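Local structure of telomerase reverse transcriptase (Candida tropicalis MYA-3404, 6ZD1) at residues A531-H535 with E536-E540; L556-C560 with L561-V565. The protein probably extends telomeres as the reverse transcriptase of a ribonucleoprotein, copying a template in its own RNA component to add simple sequence repeats to chromosome ends. One frame throughout, in Å; residues are numbered along the deposited sequence.

Interaction 1: A531-H535 with E536-E540; sequences AFVNH and EKTVE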
loop_
_atom_site.group_PDB
_atom_site.type_symbol
_atom_site.label_atom_id
_atom_site.label_comp_id
_atom_site.label_asym_id
_atom_site.label_seq_id
_atom_site.Cartn_x
_atom_site.Cartn_y
_atom_site.Cartn_z
ATOM N N ALA A 531 7.511 -11.594 21.564
ATOM C CA ALA A 531 6.137 -11.128 21.675
ATOM C C ALA A 531 5.901 -10.558 23.070
ATOM O O ALA A 531 6.082 -11.261 24.070
ATOM C CB ALA A 531 5.161 -12.267 21.390
ATOM N N PHE A 532 5.483 -9.295 23.132
ATOM C CA PHE A 532 5.160 -8.624 24.385
ATOM C C PHE A 532 3.720 -8.139 24.310
ATOM O O PHE A 532 3.391 -7.291 23.473
ATOM C CB PHE A 532 6.104 -7.448 24.646
ATOM C CG PHE A 532 7.529 -7.852 24.903
ATOM C CD1 PHE A 532 8.432 -7.967 23.857
ATOM C CD2 PHE A 532 7.970 -8.102 26.192
ATOM C CE1 PHE A 532 9.745 -8.330 24.093
ATOM C CE2 PHE A 532 9.285 -8.466 26.433
ATOM C CZ PHE A 532 10.169 -8.584 25.385
ATOM N N VAL A 533 2.869 -8.675 25.187
ATOM C CA VAL A 533 1.444 -8.362 25.159
ATOM C C VAL A 533 1.221 -6.907 25.544
ATOM O O VAL A 533 1.714 -6.433 26.576
ATOM C CB VAL A 533 0.664 -9.300 26.092
ATOM C CG1 VAL A 533 -0.833 -8.986 26.032
ATOM C CG2 VAL A 533 0.927 -10.747 25.724
ATOM N N ASN A 534 0.451 -6.197 24.724
ATOM C CA ASN A 534 0.060 -4.819 25.009
ATOM C C ASN A 534 -1.105 -4.865 25.995
ATOM O O ASN A 534 -2.275 -4.851 25.612
ATOM C CB ASN A 534 -0.311 -4.099 23.720
ATOM C CG ASN A 534 -0.414 -2.604 23.899
ATOM O OD1 ASN A 534 -0.155 -2.075 24.982
ATOM N ND2 ASN A 534 -0.786 -1.908 22.832
ATOM N N HIS A 535 -0.771 -4.914 27.288
ATOM C CA HIS A 535 -1.774 -5.209 28.310
ATOM C C HIS A 535 -2.841 -4.125 28.392
ATOM O O HIS A 535 -4.024 -4.426 28.586
ATOM C CB HIS A 535 -1.105 -5.394 29.671
ATOM C CG HIS A 535 -0.264 -6.627 29.767
ATOM N ND1 HIS A 535 1.102 -6.584 29.951
ATOM C CD2 HIS A 535 -0.595 -7.940 29.705
ATOM C CE1 HIS A 535 1.576 -7.816 30.001
ATOM N NE2 HIS A 535 0.568 -8.657 29.853
ATOM N N GLU A 536 -2.449 -2.858 28.250
ATOM C CA GLU A 536 -3.428 -1.783 28.360
ATOM C C GLU A 536 -4.448 -1.809 27.228
ATOM O O GLU A 536 -5.520 -1.210 27.365
ATOM C CB GLU A 536 -2.724 -0.426 28.391
ATOM C CG GLU A 536 -1.943 -0.104 27.129
ATOM C CD GLU A 536 -1.313 1.273 27.173
ATOM O OE1 GLU A 536 -1.684 2.069 28.063
ATOM O OE2 GLU A 536 -0.447 1.558 26.318
ATOM N N LYS A 537 -4.147 -2.484 26.121
ATOM C CA LYS A 537 -5.104 -2.638 25.034
ATOM C C LYS A 537 -5.890 -3.942 25.109
ATOM O O LYS A 537 -6.780 -4.159 24.279
ATOM C CB LYS A 537 -4.385 -2.539 23.686
ATOM C CG LYS A 537 -3.987 -1.121 23.308
ATOM C CD LYS A 537 -5.187 -0.184 23.352
ATOM C CE LYS A 537 -4.857 1.174 22.750
ATOM N NZ LYS A 537 -3.716 1.834 23.441
ATOM N N THR A 538 -5.589 -4.809 26.074
ATOM C CA THR A 538 -6.350 -6.038 26.257
ATOM C C THR A 538 -7.796 -5.720 26.624
ATOM O O THR A 538 -8.059 -4.882 27.491
ATOM C CB THR A 538 -5.694 -6.895 27.342
ATOM O OG1 THR A 538 -4.477 -7.460 26.836
ATOM C CG2 THR A 538 -6.614 -8.011 27.787
ATOM N N VAL A 539 -8.737 -6.366 25.935
ATOM C CA VAL A 539 -10.162 -6.162 26.172
ATOM C C VAL A 539 -10.828 -7.522 26.346
ATOM O O VAL A 539 -10.580 -8.446 25.563
ATOM C CB VAL A 539 -10.821 -5.370 25.025
ATOM C CG1 VAL A 539 -12.320 -5.240 25.250
ATOM C CG2 VAL A 539 -10.185 -3.994 24.910
ATOM N N GLU A 540 -11.684 -7.638 27.360
ATOM C CA GLU A 540 -12.361 -8.892 27.659
ATOM C C GLU A 540 -13.823 -8.617 27.962
ATOM O O GLU A 540 -14.137 -7.761 28.794
ATOM C CB GLU A 540 -11.706 -9.604 28.852
ATOM C CG GLU A 540 -12.285 -10.980 29.151
ATOM C CD GLU A 540 -11.848 -11.517 30.501
ATOM O OE1 GLU A 540 -12.637 -12.256 31.133
ATOM O OE2 GLU A 540 -10.720 -11.196 30.934
#
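N534 turns CG away from its own backbone N (chi1 -167°), while E536 tucks CG between its N and carbonyl carbon (chi1 63°) and K537 sets CG beside its N; together these rotations gather the three side chains at one bend of the chain. Each end of the amide packs against a methylene: OD1 lies 3.4 Å from CG of E536, and ND2 lies 3.3 Å from CG of K537. The lysine's aliphatic stem runs alongside N534, pointing the same way, whereas the carboxylate of E536 is turned steeply against the amide plane. The backbone itself makes two overlapping type I beta turns, K537 N bonding to N534 O at 3.1 Å and T538 N to H535 O at 3.0 Å. N534 is also the centre of an inverse gamma turn, and V533 O sits over one face of the H535 ring. T538 brings CB to 3.2 Å from H535 O, and its OG1 faces CG1 of V533 at 4.0 Å. Long polar side chains suit this bend, since E536 and K537 are exposed to solvent, while ND2 of N534 also makes a weak hydrogen bond to OD2 of D339. The loop follows helix 511-520, to whose end H535 is weakly tied at I521, and passes into strand 539-541, which pairs with strand 334-339 at the edge of the antiparallel palm sheet of the reverse transcriptase fold.

Interaction 2: L556-C560 with L561-V565; sequences LDINC and LTLDV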
loop_
_atom_site.group_PDB
_atom_site.type_symbol
_atom_site.label_atom_id
_atom_site.label_comp_id
_atom_site.label_asym_id
_atom_site.label_seq_id
_atom_site.Cartn_x
_atom_site.Cartn_y
_atom_site.Cartn_z
ATOM N N LEU A 556 -13.884 -5.325 12.558
ATOM C CA LEU A 556 -15.118 -6.057 12.811
ATOM C C LEU A 556 -15.750 -5.630 14.127
ATOM O O LEU A 556 -15.056 -5.419 15.125
ATOM C CB LEU A 556 -14.868 -7.564 12.857
ATOM C CG LEU A 556 -14.152 -8.193 11.668
ATOM C CD1 LEU A 556 -13.936 -9.677 11.916
ATOM C CD2 LEU A 556 -14.945 -7.963 10.396
ATOM N N ASP A 557 -17.074 -5.529 14.120
ATOM C CA ASP A 557 -17.869 -5.403 15.334
ATOM C C ASP A 557 -18.448 -6.774 15.650
ATOM O O ASP A 557 -19.212 -7.324 14.850
ATOM C CB ASP A 557 -18.987 -4.376 15.167
ATOM C CG ASP A 557 -18.582 -2.995 15.625
ATOM O OD1 ASP A 557 -17.424 -2.833 16.067
ATOM O OD2 ASP A 557 -19.424 -2.074 15.549
ATOM N N ILE A 558 -18.075 -7.330 16.799
ATOM C CA ILE A 558 -18.457 -8.687 17.172
ATOM C C ILE A 558 -19.324 -8.625 18.422
ATOM O O ILE A 558 -18.887 -8.118 19.464
ATOM C CB ILE A 558 -17.231 -9.580 17.403
ATOM C CG1 ILE A 558 -16.356 -9.610 16.149
ATOM C CG2 ILE A 558 -17.672 -10.984 17.782
ATOM C CD1 ILE A 558 -15.048 -10.348 16.335
ATOM N N ASN A 559 -20.548 -9.140 18.317
ATOM C CA ASN A 559 -21.457 -9.217 19.455
ATOM C C ASN A 559 -21.166 -10.492 20.240
ATOM O O ASN A 559 -21.257 -11.598 19.698
ATOM C CB ASN A 559 -22.914 -9.181 18.991
ATOM C CG ASN A 559 -23.893 -8.984 20.143
ATOM O OD1 ASN A 559 -23.842 -9.692 21.149
ATOM N ND2 ASN A 559 -24.785 -8.014 20.001
ATOM N N CYS A 560 -20.819 -10.332 21.518
ATOM C CA CYS A 560 -20.454 -11.464 22.363
ATOM C C CYS A 560 -21.628 -12.391 22.640
ATOM O O CYS A 560 -21.416 -13.569 22.945
ATOM C CB CYS A 560 -19.885 -10.950 23.687
ATOM S SG CYS A 560 -19.269 -12.222 24.805
ATOM N N LEU A 561 -22.854 -11.889 22.537
ATOM C CA LEU A 561 -24.046 -12.637 22.910
ATOM C C LEU A 561 -24.588 -13.488 21.770
ATOM O O LEU A 561 -25.046 -14.610 22.001
ATOM C CB LEU A 561 -25.129 -11.675 23.395
ATOM C CG LEU A 561 -26.168 -12.283 24.329
ATOM C CD1 LEU A 561 -25.489 -12.842 25.567
ATOM C CD2 LEU A 561 -27.192 -11.230 24.705
ATOM N N THR A 562 -24.575 -12.961 20.546
ATOM C CA THR A 562 -25.111 -13.666 19.393
ATOM C C THR A 562 -24.060 -14.018 18.348
ATOM O O THR A 562 -24.398 -14.676 17.357
ATOM C CB THR A 562 -26.214 -12.831 18.732
ATOM O OG1 THR A 562 -25.662 -11.596 18.264
ATOM C CG2 THR A 562 -27.323 -12.533 19.730
ATOM N N LEU A 563 -22.805 -13.605 18.540
ATOM C CA LEU A 563 -21.733 -13.833 17.566
ATOM C C LEU A 563 -22.081 -13.221 16.210
ATOM O O LEU A 563 -21.801 -13.792 15.154
ATOM C CB LEU A 563 -21.385 -15.319 17.437
ATOM C CG LEU A 563 -20.516 -15.896 18.563
ATOM C CD1 LEU A 563 -19.989 -17.276 18.194
ATOM C CD2 LEU A 563 -19.367 -14.962 18.909
ATOM N N ASP A 564 -22.721 -12.055 16.243
ATOM C CA ASP A 564 -22.913 -11.251 15.044
ATOM C C ASP A 564 -21.605 -10.548 14.695
ATOM O O ASP A 564 -20.961 -9.958 15.565
ATOM C CB ASP A 564 -24.024 -10.229 15.271
ATOM C CG ASP A 564 -24.333 -9.417 14.031
ATOM O OD1 ASP A 564 -25.130 -9.890 13.191
ATOM O OD2 ASP A 564 -23.779 -8.306 13.894
ATOM N N VAL A 565 -21.209 -10.618 13.426
ATOM C CA VAL A 565 -19.964 -10.025 12.942
ATOM C C VAL A 565 -20.318 -9.060 11.815
ATOM O O VAL A 565 -20.725 -9.490 10.729
ATOM C CB VAL A 565 -18.974 -11.091 12.455
ATOM C CG1 VAL A 565 -17.687 -10.439 11.968
ATOM C CG2 VAL A 565 -18.683 -12.104 13.553
#
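OD1 of N559 is gripped by two backbone N-H groups: L561 N at 2.8 Å, lying in the amide's carbonyl plane, and T562 N through a weak bond at 3.4 Å. The first of these closes an Asx turn at the head of a beta hairpin between strands 556-559 and 565-567. Asparagine suits the place because CG, trans to the backbone N (chi1 -169°), carries its oxygen over the loop, where it occupies N-H groups that have left the strand ladder. A weak bond from L563 N to N559 O, 2.8 Å, spans the same loop, and L563 adopts a left-handed backbone conformation that turns the chain back. One step down the ladder, N559 N donates to D564 O at 2.9 Å, a carbonyl that also receives a CA-H contact from I558. I558 and V565 form an antiparallel non-hydrogen-bonded pair; their branched side chains share a face that packs, with L556, against V312, A313 and I316 of helix 309-326. L563 is buried, touching L333 and M335, so leucine fits a turn position that faces the protein interior. Strands 550-553 and 556-559 are consistent with motif E, whose primer-grip turn joins them; the turn here closes the opposite end of strand 556-559. Diagonally across the pair, CG1 of V565 wedges against the fork of L556, 3.8 Å from CD1 and 4.0 Å from CD2.

How the interactions relate
Interactions 1 and 2 follow one another along the chain without touching, their centres 20 Å apart and their nearest atoms about 7 Å apart. Strand 334-339 is what they have in common: the 531-540 bend meets its end at D339 and its flank at I336 and F338, whereas the 556-565 hairpin reaches M335 through C560 and L563. That strand probably carries motif A of the reverse transcriptase palm, so interaction 1 lies beside this motif at D339. Interaction 1 thus introduces the edge strand of the palm sheet, and interaction 2 turns the chain within the smaller sheet beside it, an order consistent with the palm leading into motif E, of which strand 556-559 is probably a part.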